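Local coordinates for uncharacterized protein (Bacteroides fragilis, PDB 4OUQ), which is of unknown function but belongs to the DUF4783 family and probably has an NTF2-like fold, at residues A[6-11]-A[72-77]; A[26-31]-A[42-47]; A[50-55]-A[76-81]. One frame throughout, in Å; residues are numbered along the deposited sequence.

Contact 1. Residues A[6-11]-A[72-77]; sequences VGVVVA and SFIIGT
Ile74 of strand 72-80 meets Val8 and Val9 of helix 6-14 through one methyl group, CD1. The contact is helix-on-sheet packing: the N-terminal helix lies against one face of a mixed, mostly antiparallel sheet, in keeping with the cone-like NTF2 fold expected from the family's clan. The helix stands well off the strand, the closest CA atoms being those of Val9 and Gly76 at 9.1 Å, so the gap is spanned by the tip of Ile74 meeting valine methyls.

Followed outward, Ile74 shows how this is done. Its CB points at the helix but remains 6.0 Å from Val9 CG2. The branch methyl Ile74 CG2 is still 5.5 Å from that same Val9 CG2. Ile74 CG1 likewise lies 5.5 Å from Val8 CG1, so neither makes a close contact. The side chain then runs straight on, with CD1 anti to CA (chi2 178°), and this extension delivers the tip to the helix. There Ile74 CD1 lies 4.4 Å from Val8 CG1 and 4.3 Å from Val9 CG2. Both valines hold CG1 anti to N, yet they offer different branches, because consecutive helix residues face in different directions: the CB of Val8 points toward the strand, whereas that of Val9 points alongside it.

Only about 75 Å² is buried between the two segments, evidence of a light apolar touch that neighbours complete. Phe60 and Val62 of strand 57-67 pack on Val9, Leu20 of helix 17-21 and Tyr23 on Val8, and Ile4 on Ile74. At Ile74 CD1 the directions to Val8 CG1 and Val9 CG2 differ by about 72°, and these two valine methyls are themselves 5.1 Å apart.

Contact 2. Residues A[26-31]-A[42-47]; sequences EKVNLV and QAAEGT
Val28 and Leu30, two residues apart on strand 28-32, direct their side chains at Ala44 and Thr47 of helix 41-54, and the close contacts between the segments are van der Waals contacts of aliphatic groups. Val28 makes its nearest approach with its branch point, CB, which is 4.0 Å from Ala44 CB, with Val28 CG2 little farther away at 4.2 Å. The approach is made at a methyl side chain, and the nearest CA pair is Val28 and Ala44 at 6.6 Å. Leu30 uses a single methyl. With CG anti to the carbonyl carbon (chi1 -58°) and CD1 extended beyond it (chi2 175°), Leu30 CD1 reaches tip to tip toward Thr47, ending 3.7 Å from Thr47 CG2 and also brushing Ala44 CA at 4.1 Å.

The axes of strand 28-31 and helix 42-47 run in roughly the same direction, 29° apart, with a closest approach of 9.2 Å. Strands 28-32 and 35-40 pair antiparallel at one margin of the sheet, and the helix that follows folds back over them, a beta-beta-alpha succession; Val39 of the second strand and Ile103 of strand 97-107 extend the apolar layer.

Polar interactions lie within the segments or lead out of them. In the helix, Thr47 N donates to Ala43 O over 3.0 Å. Asn29, between the two apolar strand residues, turns its amide elsewhere: ND2 is hydrogen-bonded to Gln102 OE1 and OD1 to Ser36 OG. At the start of the helix, Ala43 N is hydrogen-bonded to Asp40 OD1.

Contact 3. Residues A[50-55]-A[76-81]; sequences AFFSSN and GTLTTA
Leu78 CD2 is the methyl on which two phenylalanines converge, lying 3.6 Å from Phe51 CE2 and 4.3 Å from Phe52 CE1. It sits in the plane of the Phe51 ring and near that of Phe52, so both rings present edges to it. With CG anti to N (chi1 -172°) and CD2 running on anti to CA, the leucine chain is extended and places CD2 at the rings. Farther along, Thr80 packs its CB 4.0 Å from Asn55 CB and 3.9 Å from Asn55 O.

Hydrogen bonds and neighbouring side chains position these groups. Asn55, the first residue to leave helical geometry, folds its amide back: ND2 donates to Phe51 O over 3.1 Å in a bent bond (141° at the hydrogen) while lying 3.3 Å above the Phe51 ring plane, toward its rim. In the outer layer, Asn82 ND2 is hydrogen-bonded to Asn55 OD1. Thr80 OG1 is hydrogen-bonded to Asn82 N and to Gly83 O, across the turn into strand 83-94. Phe85 meets Phe51 edge-to-face, and Val57 and Phe60 of strand 57-67 also touch Leu78. Aromatic residues near a helix's C-terminal end thus pack on a sheet, a helix-on-sheet core consistent with an NTF2-like alpha+beta fold.

Overall arrangement
Three helix-on-strand contacts are distributed over one six-stranded mixed sheet, with centres 14 to 16 Å apart. Contacts 1 and 3 share strand 72-80, overlapping at Gly76 and Thr77, so that helix 6-14 packs on its earlier part and the end of helix 41-54 on its later part. Contacts 2 and 3 share helix 41-54, which therefore spans from strand 28-32 to strand 72-80, strands separated in the sheet by 97-107 and 83-94. Contacts 1 and 2 do not touch, their nearest atoms being about 10 Å apart. Along the chain, contact 2 closes before contact 3 opens and is nested in the loop closed by contact 1, which ties the N-terminal helix to a strand far along the chain.

Contact 1. Residues A[6-11]-A[72-77]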
ATOM      1  N   VAL A   6      -1.107   9.485  -7.411  1.00 22.59           N
ATOM      2  CA  VAL A   6      -0.503   8.797  -8.539  1.00 19.28           C
ATOM      3  C   VAL A   6       0.777   8.084  -8.123  1.00 17.61           C
ATOM      4  O   VAL A   6       1.130   7.040  -8.653  1.00 17.06           O
ATOM      5  CB  VAL A   6      -0.154   9.866  -9.628  1.00 22.20           C
ATOM      6  CG1 VAL A   6       0.750   9.331 -10.720  1.00 22.27           C
ATOM      7  CG2 VAL A   6      -1.412  10.421 -10.254  1.00 25.39           C
ATOM      8  N   GLY A   7       1.581   8.757  -7.275  1.00 17.44           N
ATOM      9  CA  GLY A   7       2.812   8.187  -6.859  1.00 15.76           C
ATOM     10  C   GLY A   7       2.708   6.845  -6.137  1.00 13.05           C
ATOM     11  O   GLY A   7       3.639   6.056  -6.144  1.00 13.38           O
ATOM     12  N   VAL A   8       1.600   6.628  -5.440  1.00 13.30           N
ATOM     13  CA  VAL A   8       1.363   5.378  -4.750  1.00 12.75           C
ATOM     14  C   VAL A   8       1.206   4.239  -5.740  1.00 11.45           C
ATOM     15  O   VAL A   8       1.778   3.197  -5.575  1.00 12.73           O
ATOM     16  CB  VAL A   8       0.171   5.506  -3.835  1.00 13.09           C
ATOM     17  CG1 VAL A   8      -0.275   4.139  -3.329  1.00 13.59           C
ATOM     18  CG2 VAL A   8       0.543   6.465  -2.661  1.00 18.69           C
ATOM     19  N   VAL A   9       0.394   4.496  -6.759  1.00 12.48           N
ATOM     20  CA  VAL A   9       0.106   3.481  -7.786  1.00 13.00           C
ATOM     21  C   VAL A   9       1.409   3.164  -8.534  1.00 14.64           C
ATOM     22  O   VAL A   9       1.723   2.027  -8.769  1.00 14.68           O
ATOM     23  CB  VAL A   9      -0.955   3.979  -8.760  1.00 14.16           C
ATOM     24  CG1 VAL A   9      -1.138   2.961  -9.887  1.00 14.83           C
ATOM     25  CG2 VAL A   9      -2.274   4.214  -8.056  1.00 13.44           C
ATOM     26  N   VAL A  10       2.183   4.187  -8.859  1.00 14.93           N
ATOM     27  CA  VAL A  10       3.479   4.011  -9.536  1.00 15.45           C
ATOM     28  C   VAL A  10       4.418   3.205  -8.686  1.00 16.17           C
ATOM     29  O   VAL A  10       5.083   2.294  -9.163  1.00 17.87           O
ATOM     30  CB  VAL A  10       4.102   5.391  -9.921  1.00 19.25           C
ATOM     31  CG1 VAL A  10       5.516   5.206 -10.444  1.00 20.35           C
ATOM     32  CG2 VAL A  10       3.178   6.130 -10.918  1.00 21.38           C
ATOM     33  N   ALA A  11       4.461   3.510  -7.390  1.00 12.46           N
ATOM     34  CA  ALA A  11       5.354   2.763  -6.495  1.00 13.36           C
ATOM     35  C   ALA A  11       4.969   1.283  -6.401  1.00 13.14           C
ATOM     36  O   ALA A  11       5.830   0.414  -6.479  1.00 14.85           O
ATOM     37  CB  ALA A  11       5.372   3.419  -5.124  1.00 12.96           C
ATOM     38  N   SER A  72     -10.034   7.994   1.862  1.00 22.90           N
ATOM     39  CA  SER A  72     -10.150   7.416   0.523  0.50 19.35           C
ATOM     40  C   SER A  72      -9.497   6.030   0.492  1.00 16.49           C
ATOM     41  O   SER A  72      -8.756   5.658   1.391  1.00 17.97           O
ATOM     42  CB  SER A  72      -9.468   8.338  -0.515  0.50 18.94           C
ATOM     43  OG  SER A  72      -8.046   8.312  -0.363  0.50 16.77           O
ATOM     44  N   PHE A  73      -9.730   5.281  -0.577  1.00 16.32           N
ATOM     45  CA  PHE A  73      -9.094   4.013  -0.741  1.00 14.68           C
ATOM     46  C   PHE A  73      -8.945   3.595  -2.186  1.00 13.41           C
ATOM     47  O   PHE A  73      -9.691   4.088  -3.033  1.00 15.22           O
ATOM     48  CB  PHE A  73      -9.874   2.902   0.049  1.00 13.28           C
ATOM     49  CG  PHE A  73     -11.258   2.614  -0.483  1.00 14.64           C
ATOM     50  CD1 PHE A  73     -11.436   1.680  -1.528  1.00 13.96           C
ATOM     51  CD2 PHE A  73     -12.390   3.261   0.005  1.00 16.02           C
ATOM     52  CE1 PHE A  73     -12.697   1.460  -2.065  1.00 18.16           C
ATOM     53  CE2 PHE A  73     -13.669   2.997  -0.500  1.00 18.05           C
ATOM     54  CZ  PHE A  73     -13.815   2.113  -1.560  1.00 19.44           C
ATOM     55  N   ILE A  74      -8.020   2.683  -2.413  1.00 14.16           N
ATOM     56  CA  ILE A  74      -7.936   1.952  -3.657  1.00 15.29           C
ATOM     57  C   ILE A  74      -7.962   0.438  -3.341  1.00 14.96           C
ATOM     58  O   ILE A  74      -7.409  -0.032  -2.312  1.00 16.03           O
ATOM     59  CB  ILE A  74      -6.712   2.299  -4.537  1.00 19.53           C
ATOM     60  CG1 ILE A  74      -5.407   2.155  -3.781  1.00 17.91           C
ATOM     61  CG2 ILE A  74      -6.850   3.683  -5.098  1.00 22.79           C
ATOM     62  CD1 ILE A  74      -4.156   2.436  -4.627  1.00 24.90           C
ATOM     63  N   ILE A  75      -8.586  -0.279  -4.256  1.00 15.88           N
ATOM     64  CA  ILE A  75      -8.614  -1.735  -4.213  1.00 16.25           C
ATOM     65  C   ILE A  75      -7.824  -2.116  -5.504  1.00 14.89           C
ATOM     66  O   ILE A  75      -8.252  -1.736  -6.604  1.00 15.54           O
ATOM     67  CB  ILE A  75     -10.042  -2.298  -4.332  1.00 19.14           C
ATOM     68  CG1 ILE A  75     -11.029  -1.734  -3.304  1.00 23.57           C
ATOM     69  CG2 ILE A  75      -9.998  -3.823  -4.249  1.00 20.88           C
ATOM     70  CD1 ILE A  75     -10.621  -2.014  -1.894  1.00 22.03           C
ATOM     71  N   GLY A  76      -6.760  -2.898  -5.384  1.00 15.27           N
ATOM     72  CA  GLY A  76      -5.914  -3.203  -6.569  1.00 15.33           C
ATOM     73  C   GLY A  76      -5.346  -4.609  -6.525  1.00 17.44           C
ATOM     74  O   GLY A  76      -5.545  -5.329  -5.525  1.00 14.41           O
ATOM     75  N   THR A  77      -4.857  -5.061  -7.682  1.00 15.52           N
ATOM     76  CA  THR A  77      -4.267  -6.392  -7.815  1.00 15.76           C
ATOM     77  C   THR A  77      -2.811  -6.231  -8.207  1.00 14.08           C
ATOM     78  O   THR A  77      -2.492  -5.557  -9.224  1.00 15.84           O
ATOM     79  CB  THR A  77      -5.049  -7.257  -8.851  1.00 18.81           C
ATOM     80  OG1 THR A  77      -6.435  -7.392  -8.408  1.00 20.06           O
ATOM     81  CG2 THR A  77      -4.422  -8.598  -8.976  1.00 20.82           C
TER

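Contact 2. Residues A[26-31]-A[42-47]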
ATOM      1  N   GLU A  26       2.209   8.630   9.670  1.00 22.87           N
ATOM      2  CA  GLU A  26       3.120   8.405  10.775  1.00 26.10           C
ATOM      3  C   GLU A  26       2.795   7.109  11.538  1.00 25.71           C
ATOM      4  O   GLU A  26       3.672   6.529  12.173  1.00 27.03           O
ATOM      5  CB  GLU A  26       3.215   9.627  11.667  1.00 31.22           C
ATOM      6  CG  GLU A  26       4.011  10.761  10.989  1.00 35.09           C
ATOM      7  CD  GLU A  26       5.473  10.381  10.741  1.00 41.82           C
ATOM      8  OE1 GLU A  26       6.180  10.145  11.708  1.00 52.50           O
ATOM      9  OE2 GLU A  26       5.907  10.311   9.594  1.00 42.46           O
ATOM     10  N   LYS A  27       1.541   6.647  11.426  1.00 23.88           N
ATOM     11  CA  LYS A  27       1.121   5.348  11.946  1.00 22.20           C
ATOM     12  C   LYS A  27       0.336   4.603  10.871  1.00 22.08           C
ATOM     13  O   LYS A  27      -0.631   5.157  10.266  1.00 22.26           O
ATOM     14  CB  LYS A  27       0.226   5.517  13.178  1.00 26.20           C
ATOM     15  CG  LYS A  27      -0.132   4.199  13.843  1.00 29.22           C
ATOM     16  CD  LYS A  27      -1.011   4.436  15.060  1.00 36.52           C
ATOM     17  CE  LYS A  27      -1.099   3.189  15.908  1.00 41.59           C
ATOM     18  NZ  LYS A  27      -1.963   3.381  17.089  1.00 43.41           N
ATOM     19  N   VAL A  28       0.753   3.365  10.613  1.00 19.69           N
ATOM     20  CA  VAL A  28       0.185   2.562   9.582  1.00 18.77           C
ATOM     21  C   VAL A  28      -0.220   1.211  10.121  1.00 22.42           C
ATOM     22  O   VAL A  28       0.603   0.511  10.785  1.00 21.81           O
ATOM     23  CB  VAL A  28       1.204   2.348   8.422  1.00 18.22           C
ATOM     24  CG1 VAL A  28       0.564   1.547   7.267  1.00 16.34           C
ATOM     25  CG2 VAL A  28       1.705   3.702   7.932  1.00 17.70           C
ATOM     26  N   ASN A  29      -1.471   0.839   9.840  1.00 20.91           N
ATOM     27  CA  ASN A  29      -2.012  -0.504  10.142  1.00 22.58           C
ATOM     28  C   ASN A  29      -1.783  -1.449   8.944  1.00 20.85           C
ATOM     29  O   ASN A  29      -2.327  -1.241   7.877  1.00 20.36           O
ATOM     30  CB  ASN A  29      -3.522  -0.415  10.446  1.00 26.26           C
ATOM     31  CG  ASN A  29      -4.138  -1.777  10.738  1.00 33.78           C
ATOM     32  OD1 ASN A  29      -3.457  -2.682  11.198  1.00 34.57           O
ATOM     33  ND2 ASN A  29      -5.433  -1.928  10.444  1.00 40.61           N
ATOM     34  N   LEU A  30      -0.884  -2.402   9.096  1.00 19.93           N
ATOM     35  CA  LEU A  30      -0.624  -3.359   8.032  1.00 16.96           C
ATOM     36  C   LEU A  30      -1.379  -4.657   8.347  1.00 18.95           C
ATOM     37  O   LEU A  30      -1.275  -5.207   9.456  1.00 22.77           O
ATOM     38  CB  LEU A  30       0.878  -3.655   7.887  1.00 20.61           C
ATOM     39  CG  LEU A  30       1.836  -2.492   7.596  1.00 19.58           C
ATOM     40  CD1 LEU A  30       3.288  -3.005   7.628  1.00 25.89           C
ATOM     41  CD2 LEU A  30       1.499  -1.903   6.255  1.00 16.61           C
ATOM     42  N   VAL A  31      -2.102  -5.175   7.373  1.00 19.20           N
ATOM     43  CA  VAL A  31      -2.885  -6.378   7.557  1.00 19.10           C
ATOM     44  C   VAL A  31      -2.413  -7.331   6.513  1.00 22.96           C
ATOM     45  O   VAL A  31      -2.739  -7.191   5.362  1.00 22.04           O
ATOM     46  CB  VAL A  31      -4.409  -6.130   7.477  1.00 21.04           C
ATOM     47  CG1 VAL A  31      -5.190  -7.398   7.807  1.00 24.41           C
ATOM     48  CG2 VAL A  31      -4.812  -5.015   8.416  1.00 22.82           C
ATOM     49  N   GLN A  42       8.536   4.258   9.585  1.00 26.70           N
ATOM     50  CA  GLN A  42       9.796   3.595   9.225  1.00 27.19           C
ATOM     51  C   GLN A  42       9.642   2.075   9.289  1.00 22.47           C
ATOM     52  O   GLN A  42      10.052   1.344   8.344  1.00 23.99           O
ATOM     53  CB  GLN A  42      10.926   4.095  10.119  1.00 33.59           C
ATOM     54  CG  GLN A  42      11.177   5.616   9.998  1.00 36.60           C
ATOM     55  CD  GLN A  42      10.404   6.507  11.037  1.00 40.34           C
ATOM     56  OE1 GLN A  42       9.262   6.202  11.485  1.00 32.30           O
ATOM     57  NE2 GLN A  42      11.031   7.617  11.399  1.00 53.51           N
ATOM     58  N   ALA A  43       8.973   1.584  10.344  1.00 24.45           N
ATOM     59  CA  ALA A  43       8.682   0.169  10.446  1.00 23.36           C
ATOM     60  C   ALA A  43       7.808  -0.357   9.255  1.00 20.91           C
ATOM     61  O   ALA A  43       8.097  -1.382   8.666  1.00 22.94           O
ATOM     62  CB  ALA A  43       8.042  -0.148  11.775  1.00 22.29           C
ATOM     63  N   ALA A  44       6.794   0.420   8.824  1.00 20.07           N
ATOM     64  CA  ALA A  44       5.998   0.053   7.650  1.00 18.65           C
ATOM     65  C   ALA A  44       6.816  -0.010   6.408  1.00 15.72           C
ATOM     66  O   ALA A  44       6.653  -0.900   5.607  1.00 15.50           O
ATOM     67  CB  ALA A  44       4.877   1.065   7.451  1.00 17.45           C
ATOM     68  N   GLU A  45       7.655   1.013   6.180  1.00 16.94           N
ATOM     69  CA  GLU A  45       8.450   1.070   4.942  1.00 17.61           C
ATOM     70  C   GLU A  45       9.343  -0.191   4.852  1.00 16.73           C
ATOM     71  O   GLU A  45       9.504  -0.745   3.749  1.00 16.55           O
ATOM     72  CB  GLU A  45       9.308   2.308   4.871  1.00 22.84           C
ATOM     73  CG  GLU A  45      10.127   2.394   3.559  1.00 24.09           C
ATOM     74  CD  GLU A  45      11.431   1.589   3.627  1.00 29.67           C
ATOM     75  OE1 GLU A  45      12.028   1.550   4.708  1.00 25.91           O
ATOM     76  OE2 GLU A  45      11.871   0.989   2.599  1.00 27.05           O
ATOM     77  N   GLY A  46       9.919  -0.602   5.994  1.00 16.39           N
ATOM     78  CA  GLY A  46      10.807  -1.815   6.029  1.00 15.47           C
ATOM     79  C   GLY A  46      10.024  -3.092   5.757  1.00 15.24           C
ATOM     80  O   GLY A  46      10.438  -3.950   4.995  1.00 15.80           O
ATOM     81  N   THR A  47       8.853  -3.197   6.342  1.00 14.51           N
ATOM     82  CA  THR A  47       8.015  -4.350   6.111  1.00 14.25           C
ATOM     83  C   THR A  47       7.605  -4.469   4.621  1.00 13.15           C
ATOM     84  O   THR A  47       7.541  -5.567   4.049  1.00 14.44           O
ATOM     85  CB  THR A  47       6.762  -4.326   7.037  1.00 16.31           C
ATOM     86  OG1 THR A  47       7.180  -4.344   8.409  1.00 20.16           O
ATOM     87  CG2 THR A  47       5.910  -5.513   6.738  1.00 16.47           C
TER

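Contact 3. Residues A[50-55]-A[76-81]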
ATOM      1  N   ALA A  50      10.479  -5.616   2.565  1.00 14.19           N
ATOM      2  CA  ALA A  50      10.605  -7.052   2.680  1.00 12.70           C
ATOM      3  C   ALA A  50       9.592  -7.800   1.807  1.00 12.62           C
ATOM      4  O   ALA A  50       9.936  -8.795   1.108  1.00 13.72           O
ATOM      5  CB  ALA A  50      10.505  -7.476   4.120  1.00 13.81           C
ATOM      6  N   PHE A  51       8.383  -7.313   1.802  1.00 12.36           N
ATOM      7  CA  PHE A  51       7.316  -7.927   1.010  1.00 13.05           C
ATOM      8  C   PHE A  51       7.646  -7.887  -0.488  1.00 10.98           C
ATOM      9  O   PHE A  51       7.543  -8.913  -1.210  1.00 12.84           O
ATOM     10  CB  PHE A  51       5.954  -7.262   1.315  1.00 12.86           C
ATOM     11  CG  PHE A  51       4.844  -7.807   0.473  1.00 12.36           C
ATOM     12  CD1 PHE A  51       4.240  -9.023   0.773  1.00 19.73           C
ATOM     13  CD2 PHE A  51       4.493  -7.171  -0.702  1.00 12.56           C
ATOM     14  CE1 PHE A  51       3.260  -9.558  -0.071  1.00 15.70           C
ATOM     15  CE2 PHE A  51       3.552  -7.752  -1.570  1.00 14.81           C
ATOM     16  CZ  PHE A  51       2.966  -8.946  -1.233  1.00 14.09           C
ATOM     17  N   PHE A  52       8.083  -6.724  -0.955  1.00 12.26           N
ATOM     18  CA  PHE A  52       8.475  -6.564  -2.367  1.00 11.70           C
ATOM     19  C   PHE A  52       9.725  -7.303  -2.724  1.00 15.11           C
ATOM     20  O   PHE A  52       9.898  -7.735  -3.878  1.00 16.32           O
ATOM     21  CB  PHE A  52       8.682  -5.078  -2.747  1.00 12.38           C
ATOM     22  CG  PHE A  52       7.426  -4.221  -2.697  1.00 11.10           C
ATOM     23  CD1 PHE A  52       6.182  -4.691  -3.125  1.00 10.81           C
ATOM     24  CD2 PHE A  52       7.490  -2.933  -2.172  1.00 16.28           C
ATOM     25  CE1 PHE A  52       5.063  -3.901  -3.127  1.00 15.00           C
ATOM     26  CE2 PHE A  52       6.359  -2.116  -2.142  1.00 20.50           C
ATOM     27  CZ  PHE A  52       5.146  -2.584  -2.631  1.00 16.41           C
ATOM     28  N   SER A  53      10.600  -7.534  -1.728  1.00 13.63           N
ATOM     29  CA  SER A  53      11.811  -8.313  -1.953  1.00 14.41           C
ATOM     30  C   SER A  53      11.503  -9.822  -2.024  1.00 15.60           C
ATOM     31  O   SER A  53      12.119 -10.538  -2.776  1.00 17.88           O
ATOM     32  CB  SER A  53      12.876  -8.060  -0.891  1.00 15.15           C
ATOM     33  OG  SER A  53      13.256  -6.700  -0.908  1.00 17.52           O
ATOM     34  N   SER A  54      10.538 -10.246  -1.232  1.00 14.92           N
ATOM     35  CA  SER A  54      10.076 -11.628  -1.204  1.00 16.83           C
ATOM     36  C   SER A  54       9.246 -12.002  -2.459  1.00 15.72           C
ATOM     37  O   SER A  54       9.284 -13.172  -2.904  1.00 20.09           O
ATOM     38  CB  SER A  54       9.196 -11.829   0.004  1.00 17.26           C
ATOM     39  OG  SER A  54       9.954 -11.888   1.163  1.00 22.02           O
ATOM     40  N   ASN A  55       8.574 -11.008  -3.019  1.00 14.08           N
ATOM     41  CA  ASN A  55       7.602 -11.181  -4.124  1.00 16.22           C
ATOM     42  C   ASN A  55       7.889 -10.180  -5.193  1.00 15.76           C
ATOM     43  O   ASN A  55       7.292  -9.091  -5.216  1.00 17.05           O
ATOM     44  CB  ASN A  55       6.155 -11.037  -3.591  1.00 13.94           C
ATOM     45  CG  ASN A  55       5.865 -12.011  -2.447  1.00 14.96           C
ATOM     46  OD1 ASN A  55       5.701 -13.194  -2.639  1.00 16.86           O
ATOM     47  ND2 ASN A  55       5.760 -11.464  -1.233  1.00 15.56           N
ATOM     48  N   GLY A  76      -6.760  -2.898  -5.384  1.00 15.27           N
ATOM     49  CA  GLY A  76      -5.914  -3.203  -6.569  1.00 15.33           C
ATOM     50  C   GLY A  76      -5.346  -4.609  -6.525  1.00 17.44           C
ATOM     51  O   GLY A  76      -5.545  -5.329  -5.525  1.00 14.41           O
ATOM     52  N   THR A  77      -4.857  -5.061  -7.682  1.00 15.52           N
ATOM     53  CA  THR A  77      -4.267  -6.392  -7.815  1.00 15.76           C
ATOM     54  C   THR A  77      -2.811  -6.231  -8.207  1.00 14.08           C
ATOM     55  O   THR A  77      -2.492  -5.557  -9.224  1.00 15.84           O
ATOM     56  CB  THR A  77      -5.049  -7.257  -8.851  1.00 18.81           C
ATOM     57  OG1 THR A  77      -6.435  -7.392  -8.408  1.00 20.06           O
ATOM     58  CG2 THR A  77      -4.422  -8.598  -8.976  1.00 20.82           C
ATOM     59  N   LEU A  78      -1.927  -6.797  -7.379  1.00 12.29           N
ATOM     60  CA  LEU A  78      -0.486  -6.796  -7.567  1.00 12.84           C
ATOM     61  C   LEU A  78      -0.070  -8.127  -8.159  1.00 14.19           C
ATOM     62  O   LEU A  78      -0.456  -9.184  -7.639  1.00 14.60           O
ATOM     63  CB  LEU A  78       0.180  -6.627  -6.210  1.00 13.23           C
ATOM     64  CG  LEU A  78       1.686  -6.417  -6.173  1.00 14.65           C
ATOM     65  CD1 LEU A  78       1.993  -4.992  -6.655  1.00 11.87           C
ATOM     66  CD2 LEU A  78       2.277  -6.711  -4.810  1.00 13.31           C
ATOM     67  N   THR A  79       0.586  -8.089  -9.310  1.00 13.22           N
ATOM     68  CA  THR A  79       1.081  -9.318  -9.953  1.00 14.32           C
ATOM     69  C   THR A  79       2.571  -9.465  -9.613  1.00 13.50           C
ATOM     70  O   THR A  79       3.316  -8.501  -9.584  1.00 13.86           O
ATOM     71  CB  THR A  79       0.822  -9.310 -11.464  1.00 16.94           C
ATOM     72  OG1 THR A  79       1.577  -8.261 -12.123  1.00 16.88           O
ATOM     73  CG2 THR A  79      -0.607  -9.146 -11.738  1.00 16.47           C
ATOM     74  N   THR A  80       2.970 -10.676  -9.198  1.00 12.79           N
ATOM     75  CA  THR A  80       4.318 -10.931  -8.788  1.00 13.06           C
ATOM     76  C   THR A  80       4.836 -12.299  -9.336  1.00 13.25           C
ATOM     77  O   THR A  80       4.038 -13.147  -9.793  1.00 14.42           O
ATOM     78  CB  THR A  80       4.477 -10.948  -7.246  1.00 12.73           C
ATOM     79  OG1 THR A  80       4.058 -12.221  -6.734  1.00 14.91           O
ATOM     80  CG2 THR A  80       3.643  -9.856  -6.552  1.00 12.34           C
ATOM     81  N   ALA A  81       6.132 -12.535  -9.130  1.00 14.54           N
ATOM     82  CA  ALA A  81       6.765 -13.819  -9.504  1.00 17.78           C
ATOM     83  C   ALA A  81       6.144 -14.994  -8.749  1.00 17.64           C
ATOM     84  O   ALA A  81       6.289 -16.125  -9.173  1.00 19.55           O
ATOM     85  CB  ALA A  81       8.217 -13.771  -9.212  1.00 17.91           C
TER